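Local atomic coordinates of gamma-glutamylcyclotransferase (Homo sapiens, PDB entry 3CRY), a protein that catalyses the formation of 5-oxoproline from gamma-glutamyl dipeptides and, as a homodimer, may contribute to glutathione homeostasis. Residues A[53-58]-A[131-136]; A[15-20]-A[86-91]; A[44-49]-A[69-74]. The protein carries 1 engineered substitution. One frame throughout, in Å; residues are numbered along the deposited sequence.

Contact 1: residues A[53-58]-A[131-136]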
ATOM      1  N   PHE A  53       2.803 -14.001   6.367  1.00  6.20           N
ATOM      2  CA  PHE A  53       1.570 -14.158   7.160  1.00  6.07           C
ATOM      3  C   PHE A  53       1.735 -13.452   8.482  1.00  6.20           C
ATOM      4  O   PHE A  53       2.807 -13.497   9.082  1.00  7.05           O
ATOM      5  CB  PHE A  53       1.212 -15.653   7.388  1.00  5.82           C
ATOM      6  CG  PHE A  53       0.943 -16.400   6.105  1.00  5.15           C
ATOM      7  CD1 PHE A  53       2.006 -16.862   5.317  1.00  5.31           C
ATOM      8  CD2 PHE A  53      -0.361 -16.567   5.635  1.00  5.75           C
ATOM      9  CE1 PHE A  53       1.768 -17.514   4.101  1.00  6.77           C
ATOM     10  CE2 PHE A  53      -0.621 -17.243   4.424  1.00  5.08           C
ATOM     11  CZ  PHE A  53       0.451 -17.716   3.649  1.00  6.21           C
ATOM     12  N   GLY A  54       0.672 -12.797   8.936  1.00  6.72           N
ATOM     13  CA  GLY A  54       0.765 -12.114  10.215  1.00  7.64           C
ATOM     14  C   GLY A  54      -0.530 -11.682  10.841  1.00  7.67           C
ATOM     15  O   GLY A  54      -1.624 -11.898  10.298  1.00  7.40           O
ATOM     16  N   ASN A  55      -0.365 -11.049  11.993  1.00  7.70           N
ATOM     17  CA  ASN A  55      -1.452 -10.528  12.801  1.00  8.78           C
ATOM     18  C   ASN A  55      -1.462  -9.018  12.627  1.00  9.44           C
ATOM     19  O   ASN A  55      -0.600  -8.311  13.172  1.00  9.36           O
ATOM     20  CB  ASN A  55      -1.218 -10.911  14.265  1.00  9.07           C
ATOM     21  CG  ASN A  55      -1.285 -12.417  14.487  1.00 10.98           C
ATOM     22  OD1 ASN A  55      -1.999 -13.124  13.774  1.00 11.19           O
ATOM     23  ND2 ASN A  55      -0.512 -12.919  15.463  1.00 11.85           N
ATOM     24  N   SER A  56      -2.414  -8.530  11.841  1.00  9.59           N
ATOM     25  CA  SER A  56      -2.442  -7.100  11.530  1.00  9.32           C
ATOM     26  C   SER A  56      -2.825  -6.333  12.786  1.00  9.98           C
ATOM     27  O   SER A  56      -3.737  -6.733  13.511  1.00  9.51           O
ATOM     28  CB  SER A  56      -3.429  -6.813  10.386  1.00 10.02           C
ATOM     29  OG  SER A  56      -3.150  -5.546   9.803  1.00 10.80           O
ATOM     30  N   GLN A  57      -2.119  -5.235  13.056  1.00 10.31           N
ATOM     31  CA  GLN A  57      -2.376  -4.433  14.265  1.00 11.29           C
ATOM     32  C   GLN A  57      -2.229  -5.295  15.539  1.00 12.16           C
ATOM     33  O   GLN A  57      -2.838  -5.004  16.578  1.00 12.67           O
ATOM     34  CB  GLN A  57      -3.759  -3.755  14.202  1.00 11.21           C
ATOM     35  CG  GLN A  57      -3.995  -2.848  12.980  1.00 11.31           C
ATOM     36  CD  GLN A  57      -3.086  -1.625  12.979  1.00 11.01           C
ATOM     37  OE1 GLN A  57      -2.575  -1.214  14.031  1.00 13.02           O
ATOM     38  NE2 GLN A  57      -2.882  -1.041  11.807  1.00 11.76           N
ATOM     39  N   GLY A  58      -1.432  -6.361  15.433  1.00 12.10           N
ATOM     40  CA  GLY A  58      -1.188  -7.284  16.550  1.00 13.23           C
ATOM     41  C   GLY A  58      -2.376  -8.182  16.895  1.00 13.35           C
ATOM     42  O   GLY A  58      -2.372  -8.872  17.926  1.00 14.43           O
ATOM     43  N   GLU A 131       2.417  -8.089  12.912  1.00 10.14           N
ATOM     44  CA  GLU A 131       3.425  -8.982  13.517  1.00 12.73           C
ATOM     45  C   GLU A 131       3.384 -10.329  12.783  1.00 11.36           C
ATOM     46  O   GLU A 131       2.310 -10.926  12.671  1.00 11.24           O
ATOM     47  CB  GLU A 131       3.146  -9.161  15.017  1.00 13.06           C
ATOM     48  CG  GLU A 131       3.423  -7.897  15.873  1.00 16.75           C
ATOM     49  CD  GLU A 131       2.697  -7.881  17.235  1.00 18.26           C
ATOM     50  OE1 GLU A 131       2.163  -8.931  17.674  1.00 24.93           O
ATOM     51  OE2 GLU A 131       2.667  -6.804  17.875  1.00 24.57           O
ATOM     52  N   SER A 132       4.536 -10.772  12.260  1.00 11.35           N
ATOM     53  CA  SER A 132       4.603 -12.009  11.497  0.50 11.44           C
ATOM     54  C   SER A 132       4.164 -13.185  12.373  1.00 10.82           C
ATOM     55  O   SER A 132       4.533 -13.266  13.548  1.00 11.64           O
ATOM     56  CB  SER A 132       6.009 -12.223  10.944  0.50 11.50           C
ATOM     57  OG  SER A 132       5.989 -13.143   9.872  0.50 13.17           O
ATOM     58  N   ALA A 133       3.342 -14.078  11.808  1.00 10.49           N
ATOM     59  CA  ALA A 133       2.811 -15.240  12.544  1.00  9.35           C
ATOM     60  C   ALA A 133       2.294 -16.282  11.562  1.00  9.42           C
ATOM     61  O   ALA A 133       1.640 -15.930  10.567  1.00  7.38           O
ATOM     62  CB  ALA A 133       1.713 -14.839  13.508  1.00  9.06           C
ATOM     63  N   PRO A 134       2.566 -17.572  11.850  1.00  9.19           N
ATOM     64  CA  PRO A 134       2.146 -18.621  10.915  1.00  9.40           C
ATOM     65  C   PRO A 134       0.629 -18.745  10.741  1.00  8.05           C
ATOM     66  O   PRO A 134      -0.135 -18.511  11.696  1.00  8.45           O
ATOM     67  CB  PRO A 134       2.721 -19.917  11.510  1.00  9.68           C
ATOM     68  CG  PRO A 134       3.554 -19.529  12.670  1.00 12.01           C
ATOM     69  CD  PRO A 134       3.292 -18.092  13.028  1.00  9.94           C
ATOM     70  N   PRO A 135       0.192 -19.156   9.532  1.00  7.70           N
ATOM     71  CA  PRO A 135      -1.238 -19.344   9.299  1.00  7.11           C
ATOM     72  C   PRO A 135      -1.751 -20.606  10.002  1.00  6.78           C
ATOM     73  O   PRO A 135      -0.959 -21.520  10.301  1.00  6.67           O
ATOM     74  CB  PRO A 135      -1.325 -19.547   7.774  1.00  6.82           C
ATOM     75  CG  PRO A 135       0.036 -20.175   7.403  1.00  6.03           C
ATOM     76  CD  PRO A 135       1.014 -19.491   8.341  1.00  7.74           C
ATOM     77  N   SER A 136      -3.052 -20.641  10.274  1.00  6.10           N
ATOM     78  CA  SER A 136      -3.684 -21.888  10.759  1.00  6.79           C
ATOM     79  C   SER A 136      -3.684 -22.979   9.668  1.00  7.01           C
ATOM     80  O   SER A 136      -3.618 -22.682   8.472  1.00  6.58           O
ATOM     81  CB  SER A 136      -5.120 -21.621  11.221  1.00  6.84           C
ATOM     82  OG  SER A 136      -5.917 -21.278  10.093  1.00  5.94           O
TER
HETATM   83  O   HOH W   1       4.738 -15.701   8.970  1.00 24.05           O
HETATM   84  O   HOH W   2       1.248 -11.129  17.078  1.00 26.06           O
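Asn55 O is held by two backbone amides, Glu131 N at 3.0 Å and Gly58 N at 3.1 Å, which reach it from opposite faces of its carbonyl plane. One bond joins the strands and the other closes a type II beta turn from Asn55 to Gly58, so a single acceptor serves both sheet and turn. Asn55 N answers to Glu131 O, completing the hydrogen-bonded antiparallel pair. One residue pair along, Gly54 faces Ser132 with the CA atoms 4.0 Å apart, and beyond it Ala133 N donates to Phe53 O at 2.8 Å, keeping the two segments laced where the strand 130-132 has already ended. A water also donates to Phe53 O and bonds to Ser132 OG. On the face carrying Asn55, its amide ND2 lies 3.5 Å from Ala133 CB. With CG anti to its carbonyl carbon (chi1 -62°), the Phe53 side chain leans toward Pro135, whose ring rides over the face of the phenyl group; Pro135 CG stands 4.1 Å from the ring centroid, 12° off the normal, a CH-pi contact. Strand 49-56 is the middle of a three-stranded antiparallel sheet, its other side bonded to strand 68-74. Phe53 packs on Ile163 and on Ile143 and Tyr139 of helix 137-149; Tyr139 is an inferred substrate-binding residue, and Ser136 is the N-cap of that helix.

Contact 2: residues A[15-20]-A[86-91]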
ATOM      1  N   GLU A  15     -17.226  -0.407 -16.469  1.00 29.64           N
ATOM      2  CA  GLU A  15     -18.169  -1.020 -15.547  1.00 27.29           C
ATOM      3  C   GLU A  15     -17.437  -1.926 -14.537  1.00 24.91           C
ATOM      4  O   GLU A  15     -17.958  -2.187 -13.454  1.00 23.79           O
ATOM      5  CB  GLU A  15     -19.203  -1.806 -16.379  1.00 28.07           C
ATOM      6  CG  GLU A  15     -20.164  -2.748 -15.628  1.00 31.18           C
ATOM      7  CD  GLU A  15     -21.599  -2.216 -15.519  1.00 34.82           C
ATOM      8  OE1 GLU A  15     -22.258  -2.499 -14.489  1.00 36.23           O
ATOM      9  OE2 GLU A  15     -22.072  -1.537 -16.462  1.00 36.07           O
ATOM     10  N   SER A  16     -16.227  -2.372 -14.895  1.00 22.01           N
ATOM     11  CA  SER A  16     -15.510  -3.415 -14.136  1.00 19.70           C
ATOM     12  C   SER A  16     -14.133  -3.002 -13.643  1.00 17.96           C
ATOM     13  O   SER A  16     -13.545  -2.030 -14.120  1.00 17.49           O
ATOM     14  CB  SER A  16     -15.358  -4.675 -14.991  1.00 20.07           C
ATOM     15  OG  SER A  16     -16.630  -5.169 -15.362  1.00 21.61           O
ATOM     16  N   PHE A  17     -13.616  -3.767 -12.684  1.00 15.18           N
ATOM     17  CA  PHE A  17     -12.235  -3.613 -12.257  1.00 12.66           C
ATOM     18  C   PHE A  17     -11.626  -4.997 -12.044  1.00 11.47           C
ATOM     19  O   PHE A  17     -12.347  -5.979 -11.909  1.00 11.73           O
ATOM     20  CB  PHE A  17     -12.119  -2.741 -10.994  1.00 12.71           C
ATOM     21  CG  PHE A  17     -12.572  -3.414  -9.729  1.00 12.10           C
ATOM     22  CD1 PHE A  17     -13.930  -3.467  -9.394  1.00 10.39           C
ATOM     23  CD2 PHE A  17     -11.640  -3.996  -8.863  1.00 11.68           C
ATOM     24  CE1 PHE A  17     -14.357  -4.071  -8.216  1.00 11.83           C
ATOM     25  CE2 PHE A  17     -12.056  -4.616  -7.682  1.00 11.01           C
ATOM     26  CZ  PHE A  17     -13.410  -4.660  -7.351  1.00 12.31           C
ATOM     27  N   LEU A  18     -10.303  -5.054 -12.007  1.00  9.96           N
ATOM     28  CA  LEU A  18      -9.593  -6.328 -11.813  1.00  8.46           C
ATOM     29  C   LEU A  18      -8.989  -6.351 -10.414  1.00  7.89           C
ATOM     30  O   LEU A  18      -8.441  -5.346  -9.951  1.00  7.27           O
ATOM     31  CB  LEU A  18      -8.497  -6.487 -12.864  1.00  8.94           C
ATOM     32  CG  LEU A  18      -8.952  -6.472 -14.329  1.00  9.87           C
ATOM     33  CD1 LEU A  18      -7.768  -6.557 -15.231  1.00 11.05           C
ATOM     34  CD2 LEU A  18      -9.927  -7.623 -14.606  1.00 11.21           C
ATOM     35  N   TYR A  19      -9.092  -7.506  -9.757  1.00  6.53           N
ATOM     36  CA  TYR A  19      -8.678  -7.687  -8.360  1.00  6.45           C
ATOM     37  C   TYR A  19      -7.667  -8.847  -8.301  1.00  6.11           C
ATOM     38  O   TYR A  19      -7.962  -9.939  -8.756  1.00  6.28           O
ATOM     39  CB  TYR A  19      -9.913  -7.968  -7.473  1.00  6.42           C
ATOM     40  CG  TYR A  19      -9.565  -8.607  -6.132  1.00  7.08           C
ATOM     41  CD1 TYR A  19      -8.627  -8.013  -5.269  1.00  7.68           C
ATOM     42  CD2 TYR A  19     -10.178  -9.785  -5.716  1.00  6.51           C
ATOM     43  CE1 TYR A  19      -8.283  -8.613  -4.042  1.00  7.74           C
ATOM     44  CE2 TYR A  19      -9.860 -10.375  -4.483  1.00  8.03           C
ATOM     45  CZ  TYR A  19      -8.911  -9.797  -3.663  1.00  7.57           C
ATOM     46  OH  TYR A  19      -8.579 -10.379  -2.462  1.00  9.54           O
ATOM     47  N   PHE A  20      -6.483  -8.594  -7.732  1.00  5.37           N
ATOM     48  CA  PHE A  20      -5.429  -9.611  -7.633  1.00  4.86           C
ATOM     49  C   PHE A  20      -5.451 -10.228  -6.233  1.00  5.14           C
ATOM     50  O   PHE A  20      -5.169  -9.542  -5.226  1.00  5.20           O
ATOM     51  CB  PHE A  20      -4.045  -8.987  -7.940  1.00  5.00           C
ATOM     52  CG  PHE A  20      -2.872  -9.932  -7.763  1.00  5.27           C
ATOM     53  CD1 PHE A  20      -2.603 -10.918  -8.728  1.00  6.91           C
ATOM     54  CD2 PHE A  20      -2.013  -9.817  -6.651  1.00  6.76           C
ATOM     55  CE1 PHE A  20      -1.509 -11.810  -8.580  1.00  5.69           C
ATOM     56  CE2 PHE A  20      -0.904 -10.678  -6.514  1.00  5.75           C
ATOM     57  CZ  PHE A  20      -0.655 -11.677  -7.487  1.00  5.87           C
ATOM     58  N   MET A  86     -14.435  -8.008 -11.410  1.00 12.39           N
ATOM     59  CA  MET A  86     -15.556  -7.644 -10.544  1.00 14.96           C
ATOM     60  C   MET A  86     -16.236  -6.365 -11.021  1.00 14.98           C
ATOM     61  O   MET A  86     -15.604  -5.544 -11.710  1.00 14.70           O
ATOM     62  CB  MET A  86     -15.046  -7.488  -9.112  1.00 14.11           C
ATOM     63  CG  MET A  86     -14.646  -8.825  -8.476  1.00 17.85           C
ATOM     64  SD  MET A  86     -13.888  -8.653  -6.845  1.00 20.72           S
ATOM     65  CE  MET A  86     -15.321  -8.192  -5.898  1.00 21.95           C
ATOM     66  N   ASN A  87     -17.510  -6.187 -10.681  1.00 16.15           N
ATOM     67  CA  ASN A  87     -18.194  -4.931 -11.003  0.50 16.81           C
ATOM     68  C   ASN A  87     -17.754  -3.795 -10.084  1.00 16.92           C
ATOM     69  O   ASN A  87     -17.522  -4.001  -8.895  1.00 15.99           O
ATOM     70  CB  ASN A  87     -19.717  -5.079 -10.973  0.50 17.36           C
ATOM     71  CG  ASN A  87     -20.423  -3.891 -11.617  0.50 18.43           C
ATOM     72  OD1 ASN A  87     -20.587  -2.837 -11.000  0.50 21.72           O
ATOM     73  ND2 ASN A  87     -20.822  -4.051 -12.870  0.50 19.79           N
ATOM     74  N   LYS A  88     -17.620  -2.590 -10.636  1.00 17.52           N
ATOM     75  CA  LYS A  88     -17.187  -1.442  -9.824  1.00 18.44           C
ATOM     76  C   LYS A  88     -18.144  -1.139  -8.658  1.00 18.97           C
ATOM     77  O   LYS A  88     -17.738  -0.572  -7.641  1.00 18.48           O
ATOM     78  CB  LYS A  88     -16.909  -0.206 -10.689  1.00 18.97           C
ATOM     79  CG  LYS A  88     -15.511  -0.206 -11.286  1.00 20.17           C
ATOM     80  CD  LYS A  88     -15.213   1.087 -12.039  1.00 24.25           C
ATOM     81  CE  LYS A  88     -13.875   0.993 -12.751  1.00 27.28           C
ATOM     82  NZ  LYS A  88     -13.829   1.893 -13.948  1.00 30.12           N
ATOM     83  N   SER A  89     -19.402  -1.555  -8.788  1.00 19.76           N
ATOM     84  CA  SER A  89     -20.363  -1.503  -7.668  1.00 20.24           C
ATOM     85  C   SER A  89     -19.938  -2.290  -6.408  1.00 20.54           C
ATOM     86  O   SER A  89     -20.528  -2.109  -5.317  1.00 21.71           O
ATOM     87  CB  SER A  89     -21.742  -2.007  -8.134  1.00 20.66           C
ATOM     88  OG  SER A  89     -21.660  -3.360  -8.549  1.00 20.64           O
ATOM     89  N   ASN A  90     -18.925  -3.142  -6.589  0.60 20.33           N
ATOM     90  CA  ASN A  90     -18.389  -4.066  -5.583  0.60 20.01           C
ATOM     91  C   ASN A  90     -17.221  -3.483  -4.762  0.60 18.88           C
ATOM     92  O   ASN A  90     -16.865  -4.046  -3.725  0.60 18.58           O
ATOM     93  CB  ASN A  90     -17.881  -5.330  -6.301  0.60 20.67           C
ATOM     94  CG  ASN A  90     -18.312  -6.625  -5.631  0.60 22.14           C
ATOM     95  OD1 ASN A  90     -17.967  -6.908  -4.476  0.60 23.58           O
ATOM     96  ND2 ASN A  90     -19.044  -7.448  -6.380  0.60 24.09           N
ATOM     97  N   LEU A  91     -16.628  -2.382  -5.236  1.00 18.04           N
ATOM     98  CA  LEU A  91     -15.428  -1.745  -4.645  0.70 17.62           C
ATOM     99  C   LEU A  91     -15.532  -1.550  -3.127  1.00 17.03           C
ATOM    100  O   LEU A  91     -14.699  -2.040  -2.350  1.00 16.31           O
ATOM    101  CB  LEU A  91     -15.169  -0.379  -5.311  0.70 17.79           C
ATOM    102  CG  LEU A  91     -13.961  -0.012  -6.189  0.70 19.20           C
ATOM    103  CD1 LEU A  91     -13.070  -1.161  -6.595  0.70 17.59           C
ATOM    104  CD2 LEU A  91     -14.380   0.803  -7.417  0.70 17.79           C
TER
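Phe17 and Met86 exchange two backbone hydrogen bonds, Phe17 N to Met86 O at 2.8 Å and Met86 N to Phe17 O at 3.0 Å. Lys88 N extends the ladder to Glu15 O. Farther out, in one of two conformers, Asn87 ND2 donates to Glu15 OE1 on its anti lone pair. In that conformer Asn87 OD1 accepts from Ser89 N in an Asx turn, leading the chain into the 3-10 segment 88-90. Packing centres on the Phe17 ring. Its chi1 of 73° places CG between the backbone N and carbonyl carbon, which tilts the ring toward residues 86-91: CE1 meets Met86 CB at 3.6 Å, while Asn87 O sits at the ring edge. Leu91 CD1, from one of two conformers, lies over the ring's centre, 3.5 Å from the centroid, a CH-pi contact. Met86 SD approaches the Phe17 and Tyr19 rings obliquely, two Met-aromatic contacts. Tyr19 OH bonds to Asn25. Strand 16-21 pairs with strand 77-87 and, through Leu18 and Phe20, with Arg123 of strand 119-126, closing the five-stranded sheet into a barrel: Tyr19 and Phe20 are inferred to bind substrate, and the side chains of Tyr19 and Gln98, the engineered proton-acceptor position, come within about 4 Å.

Contact 3: residues A[44-49]-A[69-74]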
ATOM      1  N   ALA A  44      -1.777 -14.784 -12.656  1.00  8.32           N
ATOM      2  CA  ALA A  44      -0.744 -13.765 -12.901  1.00  8.16           C
ATOM      3  C   ALA A  44       0.340 -13.734 -11.830  1.00  8.55           C
ATOM      4  O   ALA A  44       0.123 -14.187 -10.692  1.00  8.75           O
ATOM      5  CB  ALA A  44      -1.383 -12.382 -13.081  1.00  8.14           C
ATOM      6  N   ARG A  45       1.497 -13.171 -12.206  1.00  8.69           N
ATOM      7  CA  ARG A  45       2.663 -13.090 -11.326  1.00  9.33           C
ATOM      8  C   ARG A  45       2.951 -11.643 -10.936  1.00  8.99           C
ATOM      9  O   ARG A  45       3.038 -10.759 -11.803  1.00  8.68           O
ATOM     10  CB  ARG A  45       3.897 -13.708 -12.023  1.00  9.73           C
ATOM     11  CG  ARG A  45       5.216 -13.466 -11.281  1.00 10.30           C
ATOM     12  CD  ARG A  45       6.388 -14.363 -11.708  1.00 12.75           C
ATOM     13  NE  ARG A  45       6.622 -14.420 -13.148  1.00 17.22           N
ATOM     14  CZ  ARG A  45       7.474 -15.274 -13.726  1.00 21.84           C
ATOM     15  NH1 ARG A  45       8.175 -16.143 -12.987  1.00 22.32           N
ATOM     16  NH2 ARG A  45       7.642 -15.271 -15.047  1.00 23.66           N
ATOM     17  N   LEU A  46       3.093 -11.407  -9.628  1.00  8.60           N
ATOM     18  CA  LEU A  46       3.556 -10.123  -9.133  1.00  8.65           C
ATOM     19  C   LEU A  46       5.063 -10.203  -8.875  1.00  8.66           C
ATOM     20  O   LEU A  46       5.528 -10.931  -7.991  1.00  7.93           O
ATOM     21  CB  LEU A  46       2.746  -9.679  -7.898  1.00  7.75           C
ATOM     22  CG  LEU A  46       3.158  -8.358  -7.235  1.00  7.81           C
ATOM     23  CD1 LEU A  46       2.983  -7.162  -8.163  1.00  9.57           C
ATOM     24  CD2 LEU A  46       2.371  -8.166  -5.930  1.00  9.81           C
ATOM     25  N   GLN A  47       5.819  -9.457  -9.678  1.00  9.03           N
ATOM     26  CA  GLN A  47       7.278  -9.454  -9.577  1.00  9.87           C
ATOM     27  C   GLN A  47       7.753  -8.593  -8.389  1.00  9.18           C
ATOM     28  O   GLN A  47       7.172  -7.535  -8.102  1.00  9.88           O
ATOM     29  CB  GLN A  47       7.860  -8.954 -10.918  1.00 11.01           C
ATOM     30  CG  GLN A  47       9.248  -9.472 -11.287  1.00 14.72           C
ATOM     31  CD  GLN A  47       9.346 -10.991 -11.280  1.00 18.87           C
ATOM     32  OE1 GLN A  47       9.982 -11.560 -10.404  1.00 20.93           O
ATOM     33  NE2 GLN A  47       8.683 -11.649 -12.229  1.00 19.49           N
ATOM     34  N   ASP A  48       8.800  -9.040  -7.700  1.00  8.45           N
ATOM     35  CA  ASP A  48       9.485  -8.268  -6.675  1.00  8.95           C
ATOM     36  C   ASP A  48       8.624  -7.988  -5.426  1.00  8.78           C
ATOM     37  O   ASP A  48       8.757  -6.944  -4.777  1.00  8.55           O
ATOM     38  CB  ASP A  48      10.100  -6.968  -7.248  1.00  8.87           C
ATOM     39  CG  ASP A  48      11.053  -7.231  -8.425  1.00 12.27           C
ATOM     40  OD1 ASP A  48      11.934  -8.109  -8.300  1.00 14.73           O
ATOM     41  OD2 ASP A  48      10.891  -6.583  -9.486  1.00 16.21           O
ATOM     42  N   PHE A  49       7.778  -8.961  -5.082  1.00  8.39           N
ATOM     43  CA  PHE A  49       7.078  -8.992  -3.795  1.00  8.13           C
ATOM     44  C   PHE A  49       7.246 -10.383  -3.196  1.00  8.26           C
ATOM     45  O   PHE A  49       7.494 -11.359  -3.942  1.00  7.90           O
ATOM     46  CB  PHE A  49       5.575  -8.747  -3.977  1.00  7.66           C
ATOM     47  CG  PHE A  49       5.182  -7.291  -4.142  1.00  8.08           C
ATOM     48  CD1 PHE A  49       5.424  -6.619  -5.340  1.00  8.31           C
ATOM     49  CD2 PHE A  49       4.508  -6.614  -3.107  1.00  9.96           C
ATOM     50  CE1 PHE A  49       5.029  -5.288  -5.505  1.00  7.88           C
ATOM     51  CE2 PHE A  49       4.122  -5.286  -3.275  1.00  8.31           C
ATOM     52  CZ  PHE A  49       4.370  -4.634  -4.468  1.00  7.52           C
ATOM     53  N   ALA A  69      -2.739 -13.603   5.192  1.00  6.47           N
ATOM     54  CA  ALA A  69      -1.755 -13.352   4.148  1.00  5.85           C
ATOM     55  C   ALA A  69      -1.502 -11.869   3.921  1.00  5.87           C
ATOM     56  O   ALA A  69      -2.432 -11.066   3.936  1.00  6.18           O
ATOM     57  CB  ALA A  69      -2.193 -14.004   2.822  1.00  6.17           C
ATOM     58  N   THR A  70      -0.244 -11.548   3.659  1.00  5.98           N
ATOM     59  CA  THR A  70       0.146 -10.194   3.211  1.00  5.63           C
ATOM     60  C   THR A  70       1.325 -10.293   2.243  1.00  5.94           C
ATOM     61  O   THR A  70       1.897 -11.375   2.054  1.00  5.81           O
ATOM     62  CB  THR A  70       0.446  -9.259   4.414  1.00  6.59           C
ATOM     63  OG1 THR A  70       0.648  -7.906   3.946  1.00  6.64           O
ATOM     64  CG2 THR A  70       1.724  -9.729   5.174  1.00  5.79           C
ATOM     65  N   ILE A  71       1.663  -9.182   1.600  1.00  5.51           N
ATOM     66  CA  ILE A  71       2.812  -9.143   0.665  1.00  6.04           C
ATOM     67  C   ILE A  71       3.602  -7.879   0.943  1.00  6.82           C
ATOM     68  O   ILE A  71       3.052  -6.878   1.453  1.00  7.23           O
ATOM     69  CB  ILE A  71       2.388  -9.198  -0.827  1.00  6.10           C
ATOM     70  CG1 ILE A  71       1.401  -8.057  -1.172  1.00  7.93           C
ATOM     71  CG2 ILE A  71       1.779 -10.595  -1.169  1.00  6.29           C
ATOM     72  CD1 ILE A  71       0.978  -7.964  -2.661  1.00  6.55           C
ATOM     73  N   PHE A  72       4.898  -7.933   0.656  1.00  6.28           N
ATOM     74  CA  PHE A  72       5.730  -6.736   0.806  1.00  8.10           C
ATOM     75  C   PHE A  72       6.811  -6.696  -0.269  1.00  8.30           C
ATOM     76  O   PHE A  72       7.152  -7.733  -0.848  1.00  8.29           O
ATOM     77  CB  PHE A  72       6.284  -6.605   2.233  1.00  8.65           C
ATOM     78  CG  PHE A  72       7.250  -7.704   2.644  1.00  9.65           C
ATOM     79  CD1 PHE A  72       8.586  -7.683   2.219  1.00 11.92           C
ATOM     80  CD2 PHE A  72       6.833  -8.730   3.501  1.00 12.29           C
ATOM     81  CE1 PHE A  72       9.483  -8.686   2.627  1.00 13.49           C
ATOM     82  CE2 PHE A  72       7.721  -9.733   3.917  1.00 13.56           C
ATOM     83  CZ  PHE A  72       9.038  -9.715   3.484  1.00 12.46           C
ATOM     84  N   GLN A  73       7.305  -5.500  -0.579  1.00  8.02           N
ATOM     85  CA  GLN A  73       8.297  -5.369  -1.660  1.00  8.86           C
ATOM     86  C   GLN A  73       9.638  -6.019  -1.311  1.00  9.44           C
ATOM     87  O   GLN A  73      10.200  -5.798  -0.222  1.00 10.30           O
ATOM     88  CB  GLN A  73       8.435  -3.891  -2.052  1.00  9.07           C
ATOM     89  CG  GLN A  73       7.192  -3.405  -2.785  1.00  9.05           C
ATOM     90  CD  GLN A  73       7.086  -1.917  -2.820  1.00 10.91           C
ATOM     91  OE1 GLN A  73       7.080  -1.262  -1.765  1.00 11.74           O
ATOM     92  NE2 GLN A  73       6.990  -1.360  -4.036  1.00 10.90           N
ATOM     93  N   SER A  74      10.129  -6.839  -2.236  1.00  9.70           N
ATOM     94  CA  SER A  74      11.344  -7.633  -2.031  1.00 10.72           C
ATOM     95  C   SER A  74      11.960  -7.960  -3.398  1.00 11.19           C
ATOM     96  O   SER A  74      11.480  -8.863  -4.100  1.00 10.59           O
ATOM     97  CB  SER A  74      10.987  -8.919  -1.268  1.00 10.50           C
ATOM     98  OG  SER A  74      12.143  -9.643  -0.856  1.00 11.21           O
TER
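Phe49 is the hub, its ring clasped between aliphatic groups from both segments. Over one face lies Gln73 CG, 3.8 Å from the ring centroid and displaced toward the rim, a CH-pi contact; against the opposite face sits CD2 of Leu46 from its own segment. Phe49 and Gln73 run side by side in the same direction, with ring and amide planes 28° apart. Ile71 comes in at an oblique angle, CD1 lying 3.8 Å from Phe49 CD2 and 3.6 Å from Leu46 CD2. With chi1 at 56°, CG1 of Ile71 is flanked by both backbone branches, and the extended chi2 takes CD1 to both neighbours. The chain between Leu46 and Phe49 turns a corner at Gln47 and Asp48, where Asp48 has a positive phi: strand 39-46 belongs to the five-stranded antiparallel sheet, while strand 49-56 enters the three-stranded one beside strand 68-74, so these side chains fill the angle where the two sheets diverge. Backbone contact resumes with Phe49 opposite Gln73, a non-hydrogen-bonded pair whose CA atoms are 4.4 Å apart. Beside it Ser74 N donates to Asp48 O at 2.9 Å in an almost straight bond (176°). Ser74 O in turn receives a CA-H...O contact from Asp48 CA at 3.3 Å. Outside the two segments, Ser74 OG bonds to Asp77 and Asp48 OD1 to Gly76 N, both partners lying in the link to, or at the start of, strand 77-87. The Gln73 amide reaches across the dimer, NE2 donating to Tyr105 O of the second subunit, whose Val106 also packs on Phe49.

In the fold
From the N terminus, residues 15-20 wait until 86-91 before contact 2 closes its loop in the five-stranded sheet, pairing its first strand with strand 77-87. Contact 3 is nested within that loop: 44-49, leaving the same sheet, meets 69-74 after only 19 intervening residues. Contact 1 crosses both, because 53-58 lies inside their loops whereas 131-136 follows much later and brings strand 130-132 to the three-stranded sheet. Contacts 1 and 3 share that sheet and touch where Phe53 meets Ala69; contacts 2 and 3 meet through Phe20 against Ala44 and Leu46. Contacts 1 and 2, with centres 28 Å apart, lie on opposite sides of the chain's centre, and contact 3 touches each.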